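Local coordinates for tubulin-like protein CetZ (Methanosaeta thermophila, PDB 3ZID) that binds and probably hydrolyses GTP as a tubulin/FtsZ-family cytoskeletal protein thought to take part in the control of archaeal cell shape, at residues 95-100 and 130-135; 143-148 and 188-193; 176-181 and 260-265. All blocks are in the same frame, centred on the assembly; numbering follows the deposited sequence.

Contact 1: residues 95-100 and 130-135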
loop_
_atom_site.group_PDB
_atom_site.type_symbol
_atom_site.label_atom_id
_atom_site.label_comp_id
_atom_site.label_asym_id
_atom_site.label_seq_id
_atom_site.Cartn_x
_atom_site.Cartn_y
_atom_site.Cartn_z
ATOM N N GLU A 95 -5.912 9.758 20.268
ATOM C CA GLU A 95 -7.067 9.668 21.152
ATOM C C GLU A 95 -8.228 8.969 20.451
ATOM O O GLU A 95 -8.872 8.081 21.012
ATOM C CB GLU A 95 -7.480 11.058 21.630
ATOM C CG GLU A 95 -8.833 11.104 22.303
ATOM C CD GLU A 95 -9.147 12.471 22.888
ATOM O OE1 GLU A 95 -8.284 13.374 22.782
ATOM O OE2 GLU A 95 -10.245 12.635 23.465
ATOM N N GLU A 96 -8.473 9.365 19.208
ATOM C CA GLU A 96 -9.553 8.790 18.424
ATOM C C GLU A 96 -9.380 7.289 18.248
ATOM O O GLU A 96 -10.355 6.530 18.273
ATOM C CB GLU A 96 -9.645 9.475 17.059
ATOM C CG GLU A 96 -10.747 8.920 16.164
ATOM C CD GLU A 96 -12.114 8.894 16.822
ATOM O OE1 GLU A 96 -12.417 9.814 17.616
ATOM O OE2 GLU A 96 -12.871 7.930 16.558
ATOM N N ILE A 97 -8.136 6.863 18.077
ATOM C CA ILE A 97 -7.829 5.444 17.949
ATOM C C ILE A 97 -8.039 4.704 19.265
ATOM O O ILE A 97 -8.706 3.669 19.305
ATOM C CB ILE A 97 -6.387 5.251 17.460
ATOM C CG1 ILE A 97 -6.268 5.768 16.026
ATOM C CG2 ILE A 97 -5.964 3.799 17.591
ATOM C CD1 ILE A 97 -4.861 6.015 15.576
ATOM N N GLU A 98 -7.492 5.255 20.346
ATOM C CA GLU A 98 -7.589 4.615 21.659
ATOM C C GLU A 98 -9.025 4.475 22.169
ATOM O O GLU A 98 -9.327 3.556 22.925
ATOM C CB GLU A 98 -6.697 5.322 22.678
ATOM C CG GLU A 98 -5.219 5.037 22.448
ATOM C CD GLU A 98 -4.301 6.037 23.124
ATOM O OE1 GLU A 98 -4.805 7.026 23.701
ATOM O OE2 GLU A 98 -3.070 5.826 23.082
ATOM N N LYS A 99 -9.911 5.361 21.726
ATOM C CA LYS A 99 -11.326 5.274 22.089
ATOM C C LYS A 99 -11.971 3.969 21.635
ATOM O O LYS A 99 -13.002 3.571 22.171
ATOM C CB LYS A 99 -12.114 6.420 21.447
ATOM C CG LYS A 99 -11.807 7.803 21.983
ATOM C CD LYS A 99 -12.729 8.837 21.352
ATOM C CE LYS A 99 -12.491 10.224 21.935
ATOM N NZ LYS A 99 -13.430 11.231 21.368
ATOM N N ARG A 100 -11.359 3.304 20.655
ATOM C CA ARG A 100 -11.959 2.121 20.062
ATOM C C ARG A 100 -11.391 0.817 20.597
ATOM O O ARG A 100 -11.694 -0.252 20.072
ATOM C CB ARG A 100 -11.856 2.184 18.544
ATOM C CG ARG A 100 -12.345 3.500 18.014
ATOM C CD ARG A 100 -12.698 3.456 16.552
ATOM N NE ARG A 100 -13.232 4.747 16.136
ATOM C CZ ARG A 100 -14.003 4.932 15.073
ATOM N NH1 ARG A 100 -14.343 3.897 14.307
ATOM N NH2 ARG A 100 -14.436 6.152 14.783
ATOM N N LYS A 130 4.365 1.721 19.922
ATOM C CA LYS A 130 4.536 1.954 21.355
ATOM C C LYS A 130 3.301 1.555 22.153
ATOM O O LYS A 130 3.414 0.948 23.204
ATOM C CB LYS A 130 4.797 3.428 21.644
ATOM C CG LYS A 130 6.082 3.982 21.115
ATOM C CD LYS A 130 6.131 5.466 21.472
ATOM C CE LYS A 130 7.151 6.213 20.672
ATOM N NZ LYS A 130 7.021 7.677 20.919
ATOM N N ARG A 131 2.123 1.899 21.641
ATOM C CA ARG A 131 0.880 1.726 22.385
ATOM C C ARG A 131 0.303 0.319 22.279
ATOM O O ARG A 131 -0.312 -0.178 23.224
ATOM C CB ARG A 131 -0.147 2.761 21.929
ATOM C CG ARG A 131 0.128 4.147 22.475
ATOM C CD ARG A 131 -0.394 5.229 21.542
ATOM N NE ARG A 131 0.030 6.568 21.957
ATOM C CZ ARG A 131 1.243 7.076 21.743
ATOM N NH1 ARG A 131 2.172 6.357 21.130
ATOM N NH2 ARG A 131 1.529 8.305 22.151
ATOM N N TYR A 132 0.545 -0.332 21.145
ATOM C CA TYR A 132 0.034 -1.675 20.891
ATOM C C TYR A 132 1.207 -2.587 20.573
ATOM O O TYR A 132 1.381 -2.992 19.428
ATOM C CB TYR A 132 -0.926 -1.653 19.703
ATOM C CG TYR A 132 -2.156 -0.790 19.911
ATOM C CD1 TYR A 132 -3.240 -1.250 20.655
ATOM C CD2 TYR A 132 -2.242 0.470 19.341
ATOM C CE1 TYR A 132 -4.370 -0.469 20.837
ATOM C CE2 TYR A 132 -3.365 1.263 19.517
ATOM C CZ TYR A 132 -4.429 0.792 20.268
ATOM O OH TYR A 132 -5.549 1.584 20.445
ATOM N N LYS A 133 2.010 -2.895 21.595
ATOM C CA LYS A 133 3.298 -3.572 21.418
ATOM C C LYS A 133 3.134 -4.961 20.849
ATOM O O LYS A 133 4.019 -5.469 20.174
ATOM C CB LYS A 133 4.073 -3.679 22.746
ATOM C CG LYS A 133 4.347 -2.375 23.475
ATOM C CD LYS A 133 5.046 -2.653 24.818
ATOM C CE LYS A 133 5.404 -1.367 25.569
ATOM N NZ LYS A 133 5.954 -1.623 26.949
ATOM N N ASN A 134 2.007 -5.585 21.150
ATOM C CA ASN A 134 1.746 -6.937 20.701
ATOM C C ASN A 134 1.069 -6.974 19.327
ATOM O O ASN A 134 0.850 -8.045 18.766
ATOM C CB ASN A 134 0.913 -7.675 21.741
ATOM C CG ASN A 134 1.625 -7.791 23.083
ATOM O OD1 ASN A 134 2.838 -7.994 23.143
ATOM N ND2 ASN A 134 0.869 -7.663 24.164
ATOM N N ALA A 135 0.739 -5.804 18.787
ATOM C CA ALA A 135 0.002 -5.741 17.523
ATOM C C ALA A 135 0.841 -5.987 16.271
ATOM O O ALA A 135 2.027 -5.673 16.220
ATOM C CB ALA A 135 -0.718 -4.405 17.402
HETATM O O HOH W 1 -1.584 8.321 23.031
#

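Contact 2: residues 143-148 and 188-193. With GDP (guanosine-5'-diphosphate), chain C.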
loop_
_atom_site.group_PDB
_atom_site.type_symbol
_atom_site.label_atom_id
_atom_site.label_comp_id
_atom_site.label_asym_id
_atom_site.label_seq_id
_atom_site.Cartn_x
_atom_site.Cartn_y
_atom_site.Cartn_z
ATOM N N LEU A 143 2.046 3.306 -4.550
ATOM C CA LEU A 143 3.103 3.983 -5.324
ATOM C C LEU A 143 2.536 4.826 -6.442
ATOM O O LEU A 143 1.476 4.493 -6.973
ATOM C CB LEU A 143 4.053 2.949 -5.939
ATOM C CG LEU A 143 4.552 1.896 -4.963
ATOM C CD1 LEU A 143 5.408 0.878 -5.679
ATOM C CD2 LEU A 143 5.311 2.561 -3.828
ATOM N N PRO A 144 3.254 5.898 -6.841
ATOM C CA PRO A 144 2.740 6.838 -7.842
ATOM C C PRO A 144 2.686 6.263 -9.251
ATOM O O PRO A 144 3.307 5.244 -9.526
ATOM C CB PRO A 144 3.749 8.004 -7.786
ATOM C CG PRO A 144 5.013 7.376 -7.333
ATOM C CD PRO A 144 4.593 6.290 -6.362
ATOM N N PHE A 145 1.895 6.889 -10.120
ATOM C CA PHE A 145 2.003 6.654 -11.563
ATOM C C PHE A 145 3.394 7.084 -12.019
ATOM O O PHE A 145 3.934 8.036 -11.491
ATOM C CB PHE A 145 0.968 7.467 -12.324
ATOM C CG PHE A 145 -0.436 7.085 -12.033
ATOM C CD1 PHE A 145 -0.920 5.843 -12.397
ATOM C CD2 PHE A 145 -1.293 7.989 -11.406
ATOM C CE1 PHE A 145 -2.227 5.491 -12.139
ATOM C CE2 PHE A 145 -2.602 7.656 -11.152
ATOM C CZ PHE A 145 -3.075 6.394 -11.518
ATOM N N ARG A 146 3.977 6.355 -12.964
ATOM C CA ARG A 146 5.328 6.625 -13.479
ATOM C C ARG A 146 5.563 8.079 -13.892
ATOM O O ARG A 146 6.577 8.689 -13.533
ATOM C CB ARG A 146 5.602 5.688 -14.660
ATOM C CG ARG A 146 6.939 5.851 -15.381
ATOM C CD ARG A 146 7.023 4.749 -16.429
ATOM N NE ARG A 146 7.290 3.469 -15.771
ATOM C CZ ARG A 146 6.952 2.276 -16.252
ATOM N NH1 ARG A 146 6.281 2.178 -17.390
ATOM N NH2 ARG A 146 7.249 1.177 -15.570
ATOM N N GLU A 147 4.618 8.641 -14.634
ATOM C CA GLU A 147 4.802 9.988 -15.135
ATOM C C GLU A 147 4.007 10.990 -14.319
ATOM O O GLU A 147 3.604 12.036 -14.816
ATOM C CB GLU A 147 4.472 10.082 -16.627
ATOM C CG GLU A 147 5.513 9.412 -17.524
ATOM C CD GLU A 147 5.025 9.216 -18.951
ATOM O OE1 GLU A 147 3.886 9.630 -19.257
ATOM O OE2 GLU A 147 5.776 8.634 -19.765
ATOM N N GLU A 148 3.784 10.670 -13.050
ATOM C CA GLU A 148 3.393 11.707 -12.115
ATOM C C GLU A 148 4.611 12.572 -11.863
ATOM O O GLU A 148 5.750 12.149 -12.097
ATOM C CB GLU A 148 2.800 11.145 -10.823
ATOM C CG GLU A 148 1.290 10.959 -10.923
ATOM C CD GLU A 148 0.671 10.356 -9.677
ATOM O OE1 GLU A 148 1.333 9.537 -9.004
ATOM O OE2 GLU A 148 -0.490 10.709 -9.375
ATOM N N SER A 188 -11.721 6.349 -12.810
ATOM C CA SER A 188 -11.964 4.922 -13.029
ATOM C C SER A 188 -10.749 4.078 -12.673
ATOM O O SER A 188 -10.883 2.979 -12.150
ATOM C CB SER A 188 -12.382 4.656 -14.475
ATOM O OG SER A 188 -13.643 5.246 -14.738
ATOM N N ALA A 189 -9.564 4.607 -12.949
ATOM C CA ALA A 189 -8.324 3.922 -12.597
ATOM C C ALA A 189 -8.241 3.722 -11.082
ATOM O O ALA A 189 -7.955 2.621 -10.604
ATOM C CB ALA A 189 -7.112 4.694 -13.103
ATOM N N TYR A 190 -8.462 4.805 -10.342
ATOM C CA TYR A 190 -8.475 4.745 -8.892
ATOM C C TYR A 190 -9.499 3.737 -8.401
ATOM O O TYR A 190 -9.196 2.947 -7.523
ATOM C CB TYR A 190 -8.786 6.106 -8.273
ATOM C CG TYR A 190 -7.662 7.106 -8.382
ATOM C CD1 TYR A 190 -6.353 6.690 -8.561
ATOM C CD2 TYR A 190 -7.904 8.465 -8.260
ATOM C CE1 TYR A 190 -5.325 7.603 -8.647
ATOM C CE2 TYR A 190 -6.868 9.385 -8.337
ATOM C CZ TYR A 190 -5.587 8.943 -8.526
ATOM O OH TYR A 190 -4.548 9.846 -8.614
ATOM N N ASP A 191 -10.705 3.793 -8.946
ATOM C CA ASP A 191 -11.752 2.852 -8.533
ATOM C C ASP A 191 -11.343 1.404 -8.769
ATOM O O ASP A 191 -11.536 0.556 -7.894
ATOM C CB ASP A 191 -13.077 3.157 -9.225
ATOM C CG ASP A 191 -13.683 4.465 -8.763
ATOM O OD1 ASP A 191 -13.234 5.009 -7.728
ATOM O OD2 ASP A 191 -14.617 4.954 -9.428
ATOM N N ARG A 192 -10.756 1.113 -9.929
ATOM C CA ARG A 192 -10.323 -0.263 -10.166
ATOM C C ARG A 192 -9.279 -0.678 -9.138
ATOM O O ARG A 192 -9.378 -1.735 -8.529
ATOM C CB ARG A 192 -9.756 -0.438 -11.564
ATOM C CG ARG A 192 -9.378 -1.898 -11.887
ATOM C CD ARG A 192 -8.775 -2.034 -13.285
ATOM N NE ARG A 192 -8.614 -3.433 -13.682
ATOM C CZ ARG A 192 -7.480 -4.124 -13.589
ATOM N NH1 ARG A 192 -6.380 -3.543 -13.134
ATOM N NH2 ARG A 192 -7.442 -5.397 -13.970
ATOM N N ILE A 193 -8.263 0.158 -8.961
ATOM C CA ILE A 193 -7.195 -0.166 -8.036
ATOM C C ILE A 193 -7.723 -0.324 -6.617
ATOM O O ILE A 193 -7.434 -1.321 -5.960
ATOM C CB ILE A 193 -6.093 0.896 -8.056
ATOM C CG1 ILE A 193 -5.372 0.875 -9.415
ATOM C CG2 ILE A 193 -5.128 0.664 -6.906
ATOM C CD1 ILE A 193 -4.524 2.098 -9.703
HETATM P PB GDP C . -2.546 13.273 0.323
HETATM O O1B GDP C . -1.980 12.161 1.189
HETATM O O2B GDP C . -4.035 13.416 0.574
HETATM O O3B GDP C . -1.823 14.563 0.669
HETATM O O3A GDP C . -2.239 12.962 -1.221
HETATM P PA GDP C . -2.846 11.695 -1.997
HETATM O O1A GDP C . -3.882 12.122 -2.978
HETATM O O2A GDP C . -3.339 10.599 -1.078
HETATM O "O5'" GDP C . -1.520 11.180 -2.709
HETATM C "C5'" GDP C . -1.402 11.306 -4.118
HETATM C "C4'" GDP C . -0.927 9.966 -4.662
HETATM O "O4'" GDP C . -1.952 9.002 -4.415
HETATM C "C3'" GDP C . -0.765 10.072 -6.154
HETATM O "O3'" GDP C . 0.207 9.097 -6.526
HETATM C "C2'" GDP C . -2.127 9.680 -6.655
HETATM O "O2'" GDP C . -2.017 9.127 -7.962
HETATM C "C1'" GDP C . -2.534 8.610 -5.662
HETATM N N9 GDP C . -3.971 8.513 -5.401
HETATM C C8 GDP C . -4.805 9.505 -5.033
HETATM N N7 GDP C . -6.051 9.018 -4.818
HETATM C C5 GDP C . -6.002 7.690 -5.054
HETATM C C6 GDP C . -6.946 6.571 -4.997
HETATM O O6 GDP C . -8.132 6.768 -4.703
HETATM N N1 GDP C . -6.493 5.354 -5.293
HETATM C C2 GDP C . -5.219 5.119 -5.633
HETATM N N2 GDP C . -4.859 3.852 -5.926
HETATM N N3 GDP C . -4.276 6.090 -5.709
HETATM C C4 GDP C . -4.621 7.364 -5.421
#

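Contact 3: residues 176-181 and 260-265. With GDP (guanosine-5'-diphosphate), chain C.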
loop_
_atom_site.group_PDB
_atom_site.type_symbol
_atom_site.label_atom_id
_atom_site.label_comp_id
_atom_site.label_asym_id
_atom_site.label_seq_id
_atom_site.Cartn_x
_atom_site.Cartn_y
_atom_site.Cartn_z
ATOM N N ASN A 176 0.433 1.826 -8.516
ATOM C CA ASN A 176 -0.566 2.467 -9.371
ATOM C C ASN A 176 -0.226 2.316 -10.854
ATOM O O ASN A 176 -1.111 2.151 -11.687
ATOM C CB ASN A 176 -0.716 3.960 -9.039
ATOM C CG ASN A 176 -1.756 4.240 -7.961
ATOM O OD1 ASN A 176 -2.412 3.328 -7.442
ATOM N ND2 ASN A 176 -1.902 5.523 -7.606
ATOM N N GLN A 177 1.061 2.363 -11.178
ATOM C CA GLN A 177 1.479 2.325 -12.572
ATOM C C GLN A 177 1.151 1.001 -13.216
ATOM O O GLN A 177 0.515 0.949 -14.265
ATOM C CB GLN A 177 2.982 2.617 -12.699
ATOM C CG GLN A 177 3.474 2.751 -14.141
ATOM C CD GLN A 177 2.699 3.797 -14.929
ATOM O OE1 GLN A 177 2.539 4.934 -14.476
ATOM N NE2 GLN A 177 2.218 3.419 -16.116
ATOM N N TYR A 178 1.561 -0.076 -12.565
ATOM C CA TYR A 178 1.313 -1.398 -13.098
ATOM C C TYR A 178 -0.191 -1.662 -13.179
ATOM O O TYR A 178 -0.665 -2.317 -14.110
ATOM C CB TYR A 178 1.981 -2.445 -12.209
ATOM C CG TYR A 178 1.827 -3.845 -12.754
ATOM C CD1 TYR A 178 2.478 -4.223 -13.926
ATOM C CD2 TYR A 178 0.984 -4.773 -12.136
ATOM C CE1 TYR A 178 2.337 -5.499 -14.439
ATOM C CE2 TYR A 178 0.826 -6.053 -12.656
ATOM C CZ TYR A 178 1.508 -6.408 -13.804
ATOM O OH TYR A 178 1.360 -7.674 -14.331
ATOM N N LEU A 179 -0.947 -1.105 -12.235
ATOM C CA LEU A 179 -2.376 -1.399 -12.150
ATOM C C LEU A 179 -3.201 -0.415 -12.976
ATOM O O LEU A 179 -4.388 -0.641 -13.214
ATOM C CB LEU A 179 -2.843 -1.397 -10.693
ATOM C CG LEU A 179 -2.187 -2.447 -9.780
ATOM C CD1 LEU A 179 -2.713 -2.347 -8.349
ATOM C CD2 LEU A 179 -2.399 -3.860 -10.314
ATOM N N LYS A 180 -2.539 0.641 -13.448
ATOM C CA LYS A 180 -3.142 1.712 -14.244
ATOM C C LYS A 180 -3.977 1.195 -15.406
ATOM O O LYS A 180 -3.512 0.377 -16.205
ATOM C CB LYS A 180 -2.047 2.614 -14.814
ATOM C CG LYS A 180 -2.545 3.844 -15.565
ATOM C CD LYS A 180 -1.375 4.584 -16.191
ATOM C CE LYS A 180 -0.822 3.761 -17.375
ATOM N NZ LYS A 180 0.265 4.433 -18.168
ATOM N N ARG A 181 -5.219 1.676 -15.473
ATOM C CA ARG A 181 -6.177 1.306 -16.516
ATOM C C ARG A 181 -7.035 2.524 -16.791
ATOM O O ARG A 181 -7.010 3.482 -16.027
ATOM C CB ARG A 181 -7.074 0.130 -16.105
ATOM C CG ARG A 181 -6.349 -1.130 -15.697
ATOM C CD ARG A 181 -5.546 -1.688 -16.848
ATOM N NE ARG A 181 -4.364 -2.398 -16.377
ATOM C CZ ARG A 181 -4.364 -3.687 -16.062
ATOM N NH1 ARG A 181 -5.483 -4.393 -16.171
ATOM N NH2 ARG A 181 -3.251 -4.271 -15.637
ATOM N N LEU A 260 -0.515 -6.911 -6.817
ATOM C CA LEU A 260 -0.766 -5.469 -6.722
ATOM C C LEU A 260 0.504 -4.669 -7.087
ATOM O O LEU A 260 0.457 -3.465 -7.393
ATOM C CB LEU A 260 -1.238 -5.103 -5.318
ATOM C CG LEU A 260 -2.606 -5.636 -4.895
ATOM C CD1 LEU A 260 -2.839 -5.281 -3.455
ATOM C CD2 LEU A 260 -3.710 -5.040 -5.764
ATOM N N TYR A 261 1.626 -5.376 -7.090
ATOM C CA TYR A 261 2.922 -4.842 -7.419
ATOM C C TYR A 261 3.576 -5.929 -8.272
ATOM O O TYR A 261 3.577 -7.080 -7.876
ATOM C CB TYR A 261 3.718 -4.580 -6.128
ATOM C CG TYR A 261 5.180 -4.214 -6.362
ATOM C CD1 TYR A 261 6.159 -5.195 -6.448
ATOM C CD2 TYR A 261 5.575 -2.883 -6.506
ATOM C CE1 TYR A 261 7.491 -4.862 -6.664
ATOM C CE2 TYR A 261 6.902 -2.544 -6.721
ATOM C CZ TYR A 261 7.850 -3.533 -6.798
ATOM O OH TYR A 261 9.159 -3.193 -7.019
ATOM N N PRO A 262 4.153 -5.560 -9.430
ATOM C CA PRO A 262 4.648 -6.543 -10.408
ATOM C C PRO A 262 5.946 -7.255 -10.023
ATOM O O PRO A 262 6.928 -7.163 -10.765
ATOM C CB PRO A 262 4.897 -5.695 -11.662
ATOM C CG PRO A 262 5.204 -4.339 -11.144
ATOM C CD PRO A 262 4.340 -4.174 -9.899
ATOM N N ALA A 263 5.952 -7.971 -8.904
ATOM C CA ALA A 263 7.093 -8.820 -8.556
ATOM C C ALA A 263 7.165 -10.017 -9.511
ATOM O O ALA A 263 6.147 -10.517 -9.991
ATOM C CB ALA A 263 7.007 -9.285 -7.123
ATOM N N ASN A 264 8.377 -10.438 -9.834
ATOM C CA ASN A 264 8.571 -11.586 -10.713
ATOM C C ASN A 264 8.950 -12.804 -9.892
ATOM O O ASN A 264 10.121 -12.989 -9.556
ATOM C CB ASN A 264 9.643 -11.301 -11.773
ATOM C CG ASN A 264 9.715 -12.382 -12.859
ATOM O OD1 ASN A 264 9.378 -13.548 -12.636
ATOM N ND2 ASN A 264 10.172 -11.987 -14.037
ATOM N N VAL A 265 7.949 -13.613 -9.550
ATOM C CA VAL A 265 8.152 -14.804 -8.739
ATOM C C VAL A 265 9.031 -15.854 -9.445
ATOM O O VAL A 265 9.868 -16.509 -8.814
ATOM C CB VAL A 265 6.783 -15.431 -8.301
ATOM C CG1 VAL A 265 6.995 -16.737 -7.583
ATOM C CG2 VAL A 265 6.035 -14.472 -7.402
HETATM P PB GDP C . -2.546 13.273 0.323
HETATM O O1B GDP C . -1.980 12.161 1.189
HETATM O O2B GDP C . -4.035 13.416 0.574
HETATM O O3B GDP C . -1.823 14.563 0.669
HETATM O O3A GDP C . -2.239 12.962 -1.221
HETATM P PA GDP C . -2.846 11.695 -1.997
HETATM O O1A GDP C . -3.882 12.122 -2.978
HETATM O O2A GDP C . -3.339 10.599 -1.078
HETATM O "O5'" GDP C . -1.520 11.180 -2.709
HETATM C "C5'" GDP C . -1.402 11.306 -4.118
HETATM C "C4'" GDP C . -0.927 9.966 -4.662
HETATM O "O4'" GDP C . -1.952 9.002 -4.415
HETATM C "C3'" GDP C . -0.765 10.072 -6.154
HETATM O "O3'" GDP C . 0.207 9.097 -6.526
HETATM C "C2'" GDP C . -2.127 9.680 -6.655
HETATM O "O2'" GDP C . -2.017 9.127 -7.962
HETATM C "C1'" GDP C . -2.534 8.610 -5.662
HETATM N N9 GDP C . -3.971 8.513 -5.401
HETATM C C8 GDP C . -4.805 9.505 -5.033
HETATM N N7 GDP C . -6.051 9.018 -4.818
HETATM C C5 GDP C . -6.002 7.690 -5.054
HETATM C C6 GDP C . -6.946 6.571 -4.997
HETATM O O6 GDP C . -8.132 6.768 -4.703
HETATM N N1 GDP C . -6.493 5.354 -5.293
HETATM C C2 GDP C . -5.219 5.119 -5.633
HETATM N N2 GDP C . -4.859 3.852 -5.926
HETATM N N3 GDP C . -4.276 6.090 -5.709
HETATM C C4 GDP C . -4.621 7.364 -5.421
#

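Contact 1: residues 95-100 and 130-135
Glu98 and Arg131 meet through a single carboxylate oxygen: OE2 of Glu98 lies 3.4 Å from NE of Arg131, a salt bridge, and 3.1 Å from CD of the same arginine. The two side chains cross at about a right angle, yet their flat ends are tilted only 23° from each other, with OE2 near the guanidinium plane at its edge. A water completes a small triangle, donating to Glu98 OE2 at 2.9 Å and accepting from Arg131 NE at 2.6 Å. Glu98 gets there with its CG anti to its own carbonyl carbon (chi1 -73°) and the chain stretched beyond it. NH1 of Arg131 is engaged separately in a salt bridge to Glu127, one turn back in helix 117-131. The contact joins the C-terminal ends of helices 79-98 and 117-131 in the Rossmann-like GTPase domain, away from the nucleotide. Tyr132, the first residue to leave helical geometry, swings its ring across between them: with CG beside the backbone N (chi1 -62°), the phenol reaches helix 79-98. Its OH stands 3.6 Å from Ile97 CG2 and 3.8 Å from Glu98 CA, while CE2 is 4.1 Å from Ile97 CG2, which approaches the ring obliquely. The hydroxyl is hydrogen-bonded to the carbonyl O of Gly101, just past that helix. CG2 is the branch of Ile97 that meets the tyrosine; elsewhere its side chain packs on Leu5 and Leu7 of strand 3-9 and on Ile46 of strand 42-49.

Contact 2: residues 143-148 and 188-193
Phe145 and Tyr190 meet obliquely, CE2 of Phe145 lying 3.7 Å from CE1 of Tyr190. One face of the Tyr190 ring is covered by the guanine of GDP, with C5 of the base 3.5 Å above the ring plane and over its centre. From this position the Tyr190 OH donates to the ribose O2' of GDP at 2.7 Å. Glu148 takes both ribose hydroxyls, its OE2 accepting from O2' at 2.6 Å and its OE1 from O3' at 2.8 Å. An extended chain beyond CG (chi2 178°) delivers the carboxylate to the sugar. The backbone N of Phe145 donates to Glu148 OE1 at 2.9 Å, approaching from above the carboxylate plane (55° out of it), within the type I turn from Phe145 to Glu148; this second-shell bond probably helps to hold the carboxylate that receives both ribose hydroxyls. Phe145 CE2 also lies 3.6 Å from O2' of GDP. The turn follows strand 136-143 and precedes helix 150-165, on which Pro144 packs, while Tyr190 and Ile193 project from helix 186-210, with Phe145 and Ile193 both resting against the short helix 176-179.

Contact 3: residues 176-181 and 260-265
Tyr178 and Pro262 make a CH-pi contact: CB of Pro262 stands 3.7 Å from the centroid of the Tyr178 ring, 13° off the normal, squarely over one face. The tyrosine presents this face with CG anti to the backbone N (chi1 -177°), and its CB is 3.7 Å from Pro262 CD, which makes the proline lie along the side chain from root to ring. An inverse gamma turn centred on Pro262, closed by Ala263 N to Tyr261 O at 2.7 Å, shapes the loop here. Replacing Tyr178 with an alanine would probably strip Pro262 CB of the ring it lies over and open a gap there, with little more than the CB contact to Pro262 CD left. The second apolar pair is Leu179 with Leu260, CD1 to CD2 at 3.9 Å; CD1 of Leu179 also lies 3.5 Å from the carbonyl O of Leu260. No hydrogen bond joins the two segments; Asn176 spends its side-chain amide on the nucleotide. Its OD1 accepts from GDP N2 at 2.9 Å and its ND2 donates to GDP N3 at 3.1 Å (166° at the hydrogen). This paired amide grip on the N2/N3 side of the base is part of the GTP-binding site of the tubulin/FtsZ fold.

In the fold
Contacts 2 and 3 share the nucleotide: their centres are 10 Å apart and both touch GDP, contact 2 at the ribose and over the flat of the base, contact 3 along the base edge. They also meet directly, since Ile193 CD1 packs 3.3 Å from Asn176 OD1. Along the chain their segments interleave. In space helix 176-179 touches both helix 186-210, through Leu179 on Ile193, and the 260-265 loop. Contact 1 closes earlier in sequence and stands apart, its centre 31 Å from that of contact 2 and 32 Å from that of contact 3, away from the annotated GTP-binding residues.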